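Local coordinates for protein monoglyceride lipase (Saccharomyces cerevisiae, PDB 4ZWN) that hydrolyses monoacylglycerols to free fatty acids and glycerol, preferring monounsaturated ones, and takes part in the breakdown of fatty acid ethyl esters, at residues A[46-50]-A[92-96]; A[49-55]-A[85-91]; A[72-76]-A[219-225]. The protein carries 2 engineered substitutions. All blocks are in the same frame, centred on the assembly; numbering follows the deposited sequence.

Contact 1: A[46-50]-A[92-96]; sequences FGYMF and FTFDQ
Met49 and Thr93 form an antiparallel hydrogen-bonded pair between neighbouring strands. Met49 N donates to Thr93 O at 2.9 Å, with an N-H...O angle of 164°. The return bond, Thr93 N to Met49 O, is weak at 3.3 Å. Two residues along, Asp95 N donates to Gly47 O at 2.9 Å. Two CA-H...O contacts add to these bonds, from Phe94 CA to Gly47 O and from Phe92 CA to Met49 O.

The apolar contacts lie on the face that carries Tyr48, Phe50, Phe92 and Phe94. Phe92 holds CG anti to the backbone N (chi1 -173°), which brings its ring to that of Tyr48. The two planes are 26° apart, but the rings are slid so far that they barely overlap; Tyr48 CD1 meets Phe92 CE2 at 3.5 Å. Tyr48 and Phe94 are a close non-hydrogen-bonded pair, and their CB atoms meet at 3.7 Å. Phe46 lies alongside Phe94, pointing the same way, with the two CD2 atoms 4.0 Å apart. Phe123 of helix 113-134 packs against both of these rings.

The polar groups of Thr93 and Asp95 are held by other parts of the chain. Thr93 OG1 bonds to Leu66 O on strand 62-67, and Asp95 OD2 accepts from Val101 N. Across the two strands the hydrogen bonds are all backbone to backbone, and the side chains add an aromatic layer between the sheet and helix 113-134.

Contact 2: A[49-55]-A[85-91]; sequences MFWPVQN and SLNGYES
Glu90 runs along Trp51, Val53 and Phe50, and each of its atoms meets something different. Glu90 CB lies 3.8 Å from Trp51 O. Glu90 CG touches the methyl CG2 of Val53 at 3.8 Å. The chain is extended beyond CG (chi2 176°), which carries the carboxylate out to the Phe50 ring. There Glu90 CD is 3.8 Å from Phe50 CZ, and both oxygens come to the ring's edge, the carboxylate plane standing 83° to it. OE1 is also salt-bridged to Arg63. OE2 is salt-bridged to Lys134 and accepts from a water that takes the N-H of Val53, so this carboxylate is held by two basic side chains and a water.

Backbone bonds pair the strands beside it. Trp51 N donates to Ser91 O at 2.9 Å and Ser91 N to Trp51 O at 3.0 Å.

Beyond the strand, Ser85 anchors the departing chain. Ser85 OG donates to Pro52 O at 2.6 Å, in the carbonyl plane. Gln54 N bonds to Ser85 O at 3.1 Å, from above the carbonyl plane, and makes a weak bond to Ser85 OG. The CB of Ser85 also packs against CD1 of Trp51.

Strand 44-51 is the second strand of the sheet and runs antiparallel to its neighbours. Helix 78-86 makes the crossover from strand 62-67 to strand 89-94. The order 37-41, 44-51, 89-94, 62-67 is that of the alpha/beta-hydrolase fold.

Contact 3: A[72-76]-A[219-225]; sequences EYTKI and FLGSDPM
Phe219 begins the contact with its ring edge. Lys75 CD is 3.8 Å from Phe219 CZ, and Ile76 CD1 is 4.3 Å from Phe219 CE2. Tyr25 joins them, edge-to-face with Phe219 and in a cation-pi contact with Lys75. Leu220 follows, its CD1 4.3 Å from Ile76 CD1.

Asp223 approaches Tyr73 from the opposite direction, its carboxylate at the edge of the phenol ring, the two planes 26° apart. Tyr73 OH donates to Asp223 OD2; the modelled 2.4 Å is very short and doubtful. Ser226 OG also bonds to OD2, while OD1 takes a weak bond from Met225 N.

Met225 lies over one face of the Tyr73 ring. Met225 CB is 3.3 Å from Tyr73 CZ. The chain bends at chi2 and chi3 (-74° and -54°), bringing Met225 CE 4.1 Å from the Tyr73 ring centroid in a CH-pi contact; SD stands farther above, a Met-aromatic contact. A phenylalanine at Tyr73 could keep this face but would probably leave Asp223 OD2 without its phenol partner.

The contact joins the loop after strand 62-67 to helix 214-222, in the insertion between strands 165-169 and 264-269, the usual site of the cap in alpha/beta hydrolases.

How the contacts relate
Contacts 1 and 2 follow one another along one strand pair, 44-51 with 89-94, their centres 15 Å apart, overlapping at Met49 and Phe50. Contact 1 is nearer the centre of the protein (12 Å against 18 Å); contact 2 also takes in the end of helix 78-86. Contact 3 stands off the sheet, its centre 15 Å from contact 1 and 22 Å from contact 2. Its first segment, 72-76, falls in sequence between the two strands, while 219-225 comes much later. Thr74 touches Asp95 and Met49, linking the loop to the sheet. In contact 3 the side chain of Leu220 is about 8 Å from that of His302, the probable charge-relay histidine; contact 2 is away from the site.

Contact 1: A[46-50]-A[92-96]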
loop_
_atom_site.group_PDB
_atom_site.type_symbol
_atom_site.label_atom_id
_atom_site.label_comp_id
_atom_site.label_asym_id
_atom_site.label_seq_id
_atom_site.Cartn_x
_atom_site.Cartn_y
_atom_site.Cartn_z
ATOM N N PHE A 46 12.568 -8.243 -9.691
ATOM C CA PHE A 46 11.754 -7.157 -9.163
ATOM C C PHE A 46 12.029 -5.825 -9.857
ATOM O O PHE A 46 13.164 -5.346 -9.875
ATOM C CB PHE A 46 11.985 -7.005 -7.657
ATOM C CG PHE A 46 11.455 -8.147 -6.841
ATOM C CD1 PHE A 46 12.245 -9.252 -6.575
ATOM C CD2 PHE A 46 10.169 -8.113 -6.333
ATOM C CE1 PHE A 46 11.758 -10.305 -5.822
ATOM C CE2 PHE A 46 9.678 -9.163 -5.579
ATOM C CZ PHE A 46 10.473 -10.259 -5.324
ATOM N N GLY A 47 10.984 -5.232 -10.424
ATOM C CA GLY A 47 11.070 -3.876 -10.929
ATOM C C GLY A 47 10.848 -2.899 -9.789
ATOM O O GLY A 47 9.915 -3.062 -9.002
ATOM N N TYR A 48 11.705 -1.888 -9.681
ATOM C CA TYR A 48 11.583 -0.928 -8.592
ATOM C C TYR A 48 11.984 0.478 -9.015
ATOM O O TYR A 48 12.589 0.677 -10.067
ATOM C CB TYR A 48 12.425 -1.367 -7.390
ATOM C CG TYR A 48 13.917 -1.294 -7.624
ATOM C CD1 TYR A 48 14.647 -0.180 -7.236
ATOM C CD2 TYR A 48 14.594 -2.341 -8.233
ATOM C CE1 TYR A 48 16.008 -0.109 -7.449
ATOM C CE2 TYR A 48 15.955 -2.280 -8.449
ATOM C CZ TYR A 48 16.657 -1.164 -8.055
ATOM O OH TYR A 48 18.016 -1.101 -8.270
ATOM N N MET A 49 11.639 1.446 -8.174
ATOM C CA MET A 49 11.939 2.846 -8.432
ATOM C C MET A 49 12.468 3.538 -7.190
ATOM O O MET A 49 11.975 3.317 -6.083
ATOM C CB MET A 49 10.698 3.585 -8.925
ATOM C CG MET A 49 10.393 3.398 -10.387
ATOM S SD MET A 49 9.066 4.498 -10.895
ATOM C CE MET A 49 8.967 4.107 -12.640
ATOM N N PHE A 50 13.477 4.377 -7.381
ATOM C CA PHE A 50 13.925 5.262 -6.321
ATOM C C PHE A 50 13.648 6.701 -6.726
ATOM O O PHE A 50 14.278 7.227 -7.641
ATOM C CB PHE A 50 15.408 5.072 -6.022
ATOM C CG PHE A 50 15.978 6.147 -5.149
ATOM C CD1 PHE A 50 15.613 6.239 -3.816
ATOM C CD2 PHE A 50 16.862 7.078 -5.665
ATOM C CE1 PHE A 50 16.129 7.236 -3.011
ATOM C CE2 PHE A 50 17.382 8.077 -4.867
ATOM C CZ PHE A 50 17.015 8.158 -3.537
ATOM N N PHE A 92 10.522 4.982 -2.199
ATOM C CA PHE A 92 10.950 3.725 -2.780
ATOM C C PHE A 92 9.748 2.808 -2.904
ATOM O O PHE A 92 9.030 2.577 -1.930
ATOM C CB PHE A 92 12.042 3.058 -1.939
ATOM C CG PHE A 92 12.639 1.833 -2.583
ATOM C CD1 PHE A 92 12.032 0.594 -2.450
ATOM C CD2 PHE A 92 13.805 1.924 -3.327
ATOM C CE1 PHE A 92 12.578 -0.531 -3.046
ATOM C CE2 PHE A 92 14.355 0.803 -3.924
ATOM C CZ PHE A 92 13.742 -0.424 -3.784
ATOM N N THR A 93 9.526 2.294 -4.106
ATOM C CA THR A 93 8.473 1.317 -4.320
ATOM C C THR A 93 8.965 0.235 -5.266
ATOM O O THR A 93 9.917 0.434 -6.020
ATOM C CB THR A 93 7.190 1.967 -4.881
ATOM O OG1 THR A 93 6.119 1.017 -4.850
ATOM C CG2 THR A 93 7.402 2.442 -6.310
ATOM N N PHE A 94 8.319 -0.921 -5.211
ATOM C CA PHE A 94 8.667 -2.023 -6.091
ATOM C C PHE A 94 7.415 -2.809 -6.437
ATOM O O PHE A 94 6.516 -2.948 -5.607
ATOM C CB PHE A 94 9.714 -2.933 -5.435
ATOM C CG PHE A 94 9.220 -3.644 -4.203
ATOM C CD1 PHE A 94 9.217 -3.009 -2.973
ATOM C CD2 PHE A 94 8.766 -4.953 -4.277
ATOM C CE1 PHE A 94 8.765 -3.661 -1.840
ATOM C CE2 PHE A 94 8.315 -5.612 -3.149
ATOM C CZ PHE A 94 8.314 -4.967 -1.928
ATOM N N ASP A 95 7.344 -3.299 -7.669
ATOM C CA ASP A 95 6.270 -4.204 -8.047
ATOM C C ASP A 95 6.496 -5.524 -7.321
ATOM O O ASP A 95 7.513 -6.183 -7.524
ATOM C CB ASP A 95 6.220 -4.407 -9.565
ATOM C CG ASP A 95 5.786 -3.153 -10.314
ATOM O OD1 ASP A 95 5.336 -2.183 -9.666
ATOM O OD2 ASP A 95 5.883 -3.142 -11.559
ATOM N N GLN A 96 5.559 -5.894 -6.454
ATOM C CA GLN A 96 5.710 -7.090 -5.633
ATOM C C GLN A 96 5.563 -8.357 -6.464
ATOM O O GLN A 96 5.047 -8.322 -7.583
ATOM C CB GLN A 96 4.685 -7.097 -4.497
ATOM C CG GLN A 96 4.720 -5.869 -3.605
ATOM C CD GLN A 96 3.604 -5.874 -2.577
ATOM O OE1 GLN A 96 3.552 -6.742 -1.706
ATOM N NE2 GLN A 96 2.698 -4.909 -2.682
#

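Contact 2: A[49-55]-A[85-91]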
loop_
_atom_site.group_PDB
_atom_site.type_symbol
_atom_site.label_atom_id
_atom_site.label_comp_id
_atom_site.label_asym_id
_atom_site.label_seq_id
_atom_site.Cartn_x
_atom_site.Cartn_y
_atom_site.Cartn_z
ATOM N N MET A 49 11.639 1.446 -8.174
ATOM C CA MET A 49 11.939 2.846 -8.432
ATOM C C MET A 49 12.468 3.538 -7.190
ATOM O O MET A 49 11.975 3.317 -6.083
ATOM C CB MET A 49 10.698 3.585 -8.925
ATOM C CG MET A 49 10.393 3.398 -10.387
ATOM S SD MET A 49 9.066 4.498 -10.895
ATOM C CE MET A 49 8.967 4.107 -12.640
ATOM N N PHE A 50 13.477 4.377 -7.381
ATOM C CA PHE A 50 13.925 5.262 -6.321
ATOM C C PHE A 50 13.648 6.701 -6.726
ATOM O O PHE A 50 14.278 7.227 -7.641
ATOM C CB PHE A 50 15.408 5.072 -6.022
ATOM C CG PHE A 50 15.978 6.147 -5.149
ATOM C CD1 PHE A 50 15.613 6.239 -3.816
ATOM C CD2 PHE A 50 16.862 7.078 -5.665
ATOM C CE1 PHE A 50 16.129 7.236 -3.011
ATOM C CE2 PHE A 50 17.382 8.077 -4.867
ATOM C CZ PHE A 50 17.015 8.158 -3.537
ATOM N N TRP A 51 12.697 7.330 -6.044
ATOM C CA TRP A 51 12.296 8.690 -6.376
ATOM C C TRP A 51 12.973 9.694 -5.453
ATOM O O TRP A 51 12.623 9.792 -4.279
ATOM C CB TRP A 51 10.777 8.833 -6.291
ATOM C CG TRP A 51 10.234 9.919 -7.157
ATOM C CD1 TRP A 51 10.566 11.244 -7.118
ATOM C CD2 TRP A 51 9.251 9.781 -8.188
ATOM N NE1 TRP A 51 9.853 11.937 -8.066
ATOM C CE2 TRP A 51 9.038 11.062 -8.737
ATOM C CE3 TRP A 51 8.532 8.698 -8.703
ATOM C CZ2 TRP A 51 8.136 11.290 -9.775
ATOM C CZ3 TRP A 51 7.634 8.926 -9.733
ATOM C CH2 TRP A 51 7.444 10.212 -10.257
ATOM N N PRO A 52 13.946 10.448 -5.986
ATOM C CA PRO A 52 14.745 11.385 -5.187
ATOM C C PRO A 52 14.018 12.695 -4.896
ATOM O O PRO A 52 13.093 13.063 -5.619
ATOM C CB PRO A 52 15.969 11.631 -6.070
ATOM C CG PRO A 52 15.441 11.495 -7.460
ATOM C CD PRO A 52 14.348 10.450 -7.405
ATOM N N VAL A 53 14.439 13.386 -3.843
ATOM C CA VAL A 53 13.903 14.704 -3.532
ATOM C C VAL A 53 14.306 15.693 -4.618
ATOM O O VAL A 53 15.487 15.819 -4.940
ATOM C CB VAL A 53 14.397 15.214 -2.164
ATOM C CG1 VAL A 53 13.936 16.644 -1.935
ATOM C CG2 VAL A 53 13.911 14.301 -1.046
ATOM N N GLN A 54 13.324 16.382 -5.191
ATOM C CA GLN A 54 13.584 17.352 -6.253
ATOM C C GLN A 54 12.848 18.667 -6.021
ATOM O O GLN A 54 11.866 18.955 -6.702
ATOM C CB GLN A 54 13.179 16.780 -7.612
ATOM C CG GLN A 54 13.818 15.446 -7.949
ATOM C CD GLN A 54 13.259 14.840 -9.220
ATOM O OE1 GLN A 54 13.031 15.539 -10.209
ATOM N NE2 GLN A 54 13.028 13.532 -9.199
ATOM N N ASN A 55 13.339 19.436 -5.084
ATOM C CA ASN A 55 12.703 20.674 -4.753
ATOM C C ASN A 55 13.672 21.824 -4.674
ATOM O O ASN A 55 13.423 22.782 -3.999
ATOM C CB ASN A 55 11.961 20.534 -3.442
ATOM C CG ASN A 55 12.884 20.323 -2.303
ATOM O OD1 ASN A 55 14.073 20.313 -2.478
ATOM N ND2 ASN A 55 12.346 20.159 -1.137
ATOM N N SER A 85 8.308 14.069 -3.393
ATOM C CA SER A 85 9.580 14.567 -3.904
ATOM C C SER A 85 9.654 16.087 -3.799
ATOM O O SER A 85 10.701 16.646 -3.473
ATOM C CB SER A 85 9.780 14.127 -5.357
ATOM O OG SER A 85 11.017 14.591 -5.869
ATOM N N LEU A 86 8.529 16.746 -4.068
ATOM C CA LEU A 86 8.442 18.201 -3.991
ATOM C C LEU A 86 8.523 18.718 -2.558
ATOM O O LEU A 86 8.873 19.878 -2.331
ATOM C CB LEU A 86 7.143 18.692 -4.636
ATOM C CG LEU A 86 7.046 18.579 -6.157
ATOM C CD1 LEU A 86 5.642 18.901 -6.625
ATOM C CD2 LEU A 86 8.051 19.503 -6.820
ATOM N N ASN A 87 8.199 17.862 -1.594
ATOM C CA ASN A 87 8.134 18.286 -0.199
ATOM C C ASN A 87 9.219 17.672 0.677
ATOM O O ASN A 87 9.058 17.562 1.893
ATOM C CB ASN A 87 6.759 17.965 0.380
ATOM C CG ASN A 87 5.665 18.804 -0.240
ATOM O OD1 ASN A 87 5.349 19.891 0.247
ATOM N ND2 ASN A 87 5.087 18.311 -1.329
ATOM N N GLY A 88 10.322 17.275 0.051
ATOM C CA GLY A 88 11.505 16.860 0.779
ATOM C C GLY A 88 11.506 15.432 1.286
ATOM O O GLY A 88 12.138 15.137 2.300
ATOM N N TYR A 89 10.810 14.543 0.582
ATOM C CA TYR A 89 10.771 13.137 0.973
ATOM C C TYR A 89 11.091 12.196 -0.184
ATOM O O TYR A 89 10.480 12.267 -1.253
ATOM C CB TYR A 89 9.404 12.783 1.564
ATOM C CG TYR A 89 9.150 13.438 2.899
ATOM C CD1 TYR A 89 9.647 12.882 4.071
ATOM C CD2 TYR A 89 8.423 14.618 2.986
ATOM C CE1 TYR A 89 9.424 13.482 5.294
ATOM C CE2 TYR A 89 8.193 15.223 4.202
ATOM C CZ TYR A 89 8.698 14.653 5.353
ATOM O OH TYR A 89 8.471 15.256 6.567
ATOM N N GLU A 90 12.056 11.312 0.047
ATOM C CA GLU A 90 12.390 10.273 -0.916
ATOM C C GLU A 90 11.340 9.171 -0.891
ATOM O O GLU A 90 10.716 8.921 0.142
ATOM C CB GLU A 90 13.773 9.687 -0.620
ATOM C CG GLU A 90 14.915 10.669 -0.790
ATOM C CD GLU A 90 16.257 10.078 -0.401
ATOM O OE1 GLU A 90 16.275 9.051 0.312
ATOM O OE2 GLU A 90 17.294 10.641 -0.813
ATOM N N SER A 91 11.148 8.513 -2.028
ATOM C CA SER A 91 10.240 7.376 -2.103
ATOM C C SER A 91 10.936 6.150 -2.673
ATOM O O SER A 91 11.825 6.259 -3.519
ATOM C CB SER A 91 9.013 7.706 -2.955
ATOM O OG SER A 91 8.207 8.700 -2.351
HETATM O O HOH W 1 17.116 12.645 -3.034
#

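Contact 3: A[72-76]-A[219-225]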
loop_
_atom_site.group_PDB
_atom_site.type_symbol
_atom_site.label_atom_id
_atom_site.label_comp_id
_atom_site.label_asym_id
_atom_site.label_seq_id
_atom_site.Cartn_x
_atom_site.Cartn_y
_atom_site.Cartn_z
ATOM N N GLU A 72 -2.170 -3.037 -8.457
ATOM C CA GLU A 72 -1.431 -1.796 -8.649
ATOM C C GLU A 72 0.015 -2.052 -9.068
ATOM O O GLU A 72 0.468 -3.196 -9.110
ATOM C CB GLU A 72 -1.464 -0.953 -7.372
ATOM C CG GLU A 72 -2.838 -0.394 -7.022
ATOM C CD GLU A 72 -2.789 0.552 -5.840
ATOM O OE1 GLU A 72 -1.778 0.528 -5.104
ATOM O OE2 GLU A 72 -3.754 1.326 -5.649
ATOM N N TYR A 73 0.727 -0.972 -9.377
ATOM C CA TYR A 73 2.136 -1.031 -9.760
ATOM C C TYR A 73 2.732 0.377 -9.668
ATOM O O TYR A 73 2.072 1.294 -9.180
ATOM C CB TYR A 73 2.309 -1.624 -11.169
ATOM C CG TYR A 73 1.661 -0.821 -12.277
ATOM C CD1 TYR A 73 0.279 -0.759 -12.400
ATOM C CD2 TYR A 73 2.431 -0.136 -13.206
ATOM C CE1 TYR A 73 -0.318 -0.027 -13.402
ATOM C CE2 TYR A 73 1.843 0.597 -14.217
ATOM C CZ TYR A 73 0.466 0.652 -14.308
ATOM O OH TYR A 73 -0.133 1.379 -15.312
ATOM N N THR A 74 3.970 0.542 -10.129
ATOM C CA THR A 74 4.715 1.791 -9.941
ATOM C C THR A 74 3.965 3.059 -10.363
ATOM O O THR A 74 3.904 4.022 -9.600
ATOM C CB THR A 74 6.050 1.761 -10.706
ATOM O OG1 THR A 74 5.801 1.524 -12.097
ATOM C CG2 THR A 74 6.955 0.667 -10.159
ATOM N N LYS A 75 3.398 3.056 -11.567
ATOM C CA LYS A 75 2.733 4.241 -12.117
ATOM C C LYS A 75 1.597 4.746 -11.228
ATOM O O LYS A 75 1.341 5.950 -11.161
ATOM C CB LYS A 75 2.198 3.951 -13.527
ATOM C CG LYS A 75 1.429 5.111 -14.158
ATOM C CD LYS A 75 0.925 4.768 -15.553
ATOM C CE LYS A 75 2.017 4.940 -16.598
ATOM N NZ LYS A 75 2.438 6.363 -16.712
ATOM N N ILE A 76 0.920 3.826 -10.547
ATOM C CA ILE A 76 -0.195 4.193 -9.681
ATOM C C ILE A 76 0.283 5.093 -8.540
ATOM O O ILE A 76 -0.436 5.988 -8.096
ATOM C CB ILE A 76 -0.899 2.944 -9.107
ATOM C CG1 ILE A 76 -1.333 2.013 -10.242
ATOM C CG2 ILE A 76 -2.106 3.336 -8.263
ATOM C CD1 ILE A 76 -2.315 2.642 -11.213
ATOM N N PHE A 219 -8.820 6.169 -17.277
ATOM C CA PHE A 219 -7.436 5.725 -17.390
ATOM C C PHE A 219 -7.257 4.292 -16.899
ATOM O O PHE A 219 -6.649 3.465 -17.579
ATOM C CB PHE A 219 -6.510 6.656 -16.604
ATOM C CG PHE A 219 -5.219 6.011 -16.184
ATOM C CD1 PHE A 219 -4.194 5.824 -17.096
ATOM C CD2 PHE A 219 -5.029 5.592 -14.874
ATOM C CE1 PHE A 219 -3.005 5.231 -16.713
ATOM C CE2 PHE A 219 -3.843 4.998 -14.486
ATOM C CZ PHE A 219 -2.830 4.817 -15.405
ATOM N N LEU A 220 -7.787 4.013 -15.712
ATOM C CA LEU A 220 -7.614 2.715 -15.073
ATOM C C LEU A 220 -8.253 1.595 -15.890
ATOM O O LEU A 220 -7.674 0.520 -16.048
ATOM C CB LEU A 220 -8.203 2.736 -13.662
ATOM C CG LEU A 220 -7.772 1.602 -12.734
ATOM C CD1 LEU A 220 -6.267 1.639 -12.511
ATOM C CD2 LEU A 220 -8.515 1.687 -11.413
ATOM N N GLY A 221 -9.445 1.861 -16.416
ATOM C CA GLY A 221 -10.164 0.882 -17.209
ATOM C C GLY A 221 -9.523 0.607 -18.558
ATOM O O GLY A 221 -9.772 -0.430 -19.170
ATOM N N SER A 222 -8.694 1.537 -19.021
ATOM C CA SER A 222 -8.053 1.408 -20.326
ATOM C C SER A 222 -6.580 1.038 -20.207
ATOM O O SER A 222 -5.934 0.706 -21.199
ATOM C CB SER A 222 -8.192 2.709 -21.119
ATOM O OG SER A 222 -9.551 3.074 -21.266
ATOM N N ASP A 223 -6.051 1.100 -18.989
ATOM C CA ASP A 223 -4.636 0.840 -18.757
ATOM C C ASP A 223 -4.299 -0.637 -18.961
ATOM O O ASP A 223 -4.841 -1.502 -18.271
ATOM C CB ASP A 223 -4.241 1.288 -17.348
ATOM C CG ASP A 223 -2.765 1.102 -17.067
ATOM O OD1 ASP A 223 -1.956 1.220 -18.011
ATOM O OD2 ASP A 223 -2.412 0.838 -15.900
ATOM N N PRO A 224 -3.405 -0.928 -19.920
ATOM C CA PRO A 224 -2.974 -2.296 -20.231
ATOM C C PRO A 224 -2.264 -2.977 -19.066
ATOM O O PRO A 224 -2.269 -4.205 -18.982
ATOM C CB PRO A 224 -2.010 -2.103 -21.407
ATOM C CG PRO A 224 -2.401 -0.798 -22.011
ATOM C CD PRO A 224 -2.831 0.054 -20.857
ATOM N N MET A 225 -1.656 -2.188 -18.186
ATOM C CA MET A 225 -0.949 -2.728 -17.028
ATOM C C MET A 225 -1.896 -3.013 -15.864
ATOM O O MET A 225 -1.500 -3.612 -14.865
ATOM C CB MET A 225 0.151 -1.763 -16.574
ATOM C CG MET A 225 1.399 -1.754 -17.443
ATOM S SD MET A 225 2.425 -3.219 -17.202
ATOM C CE MET A 225 2.665 -3.181 -15.428
#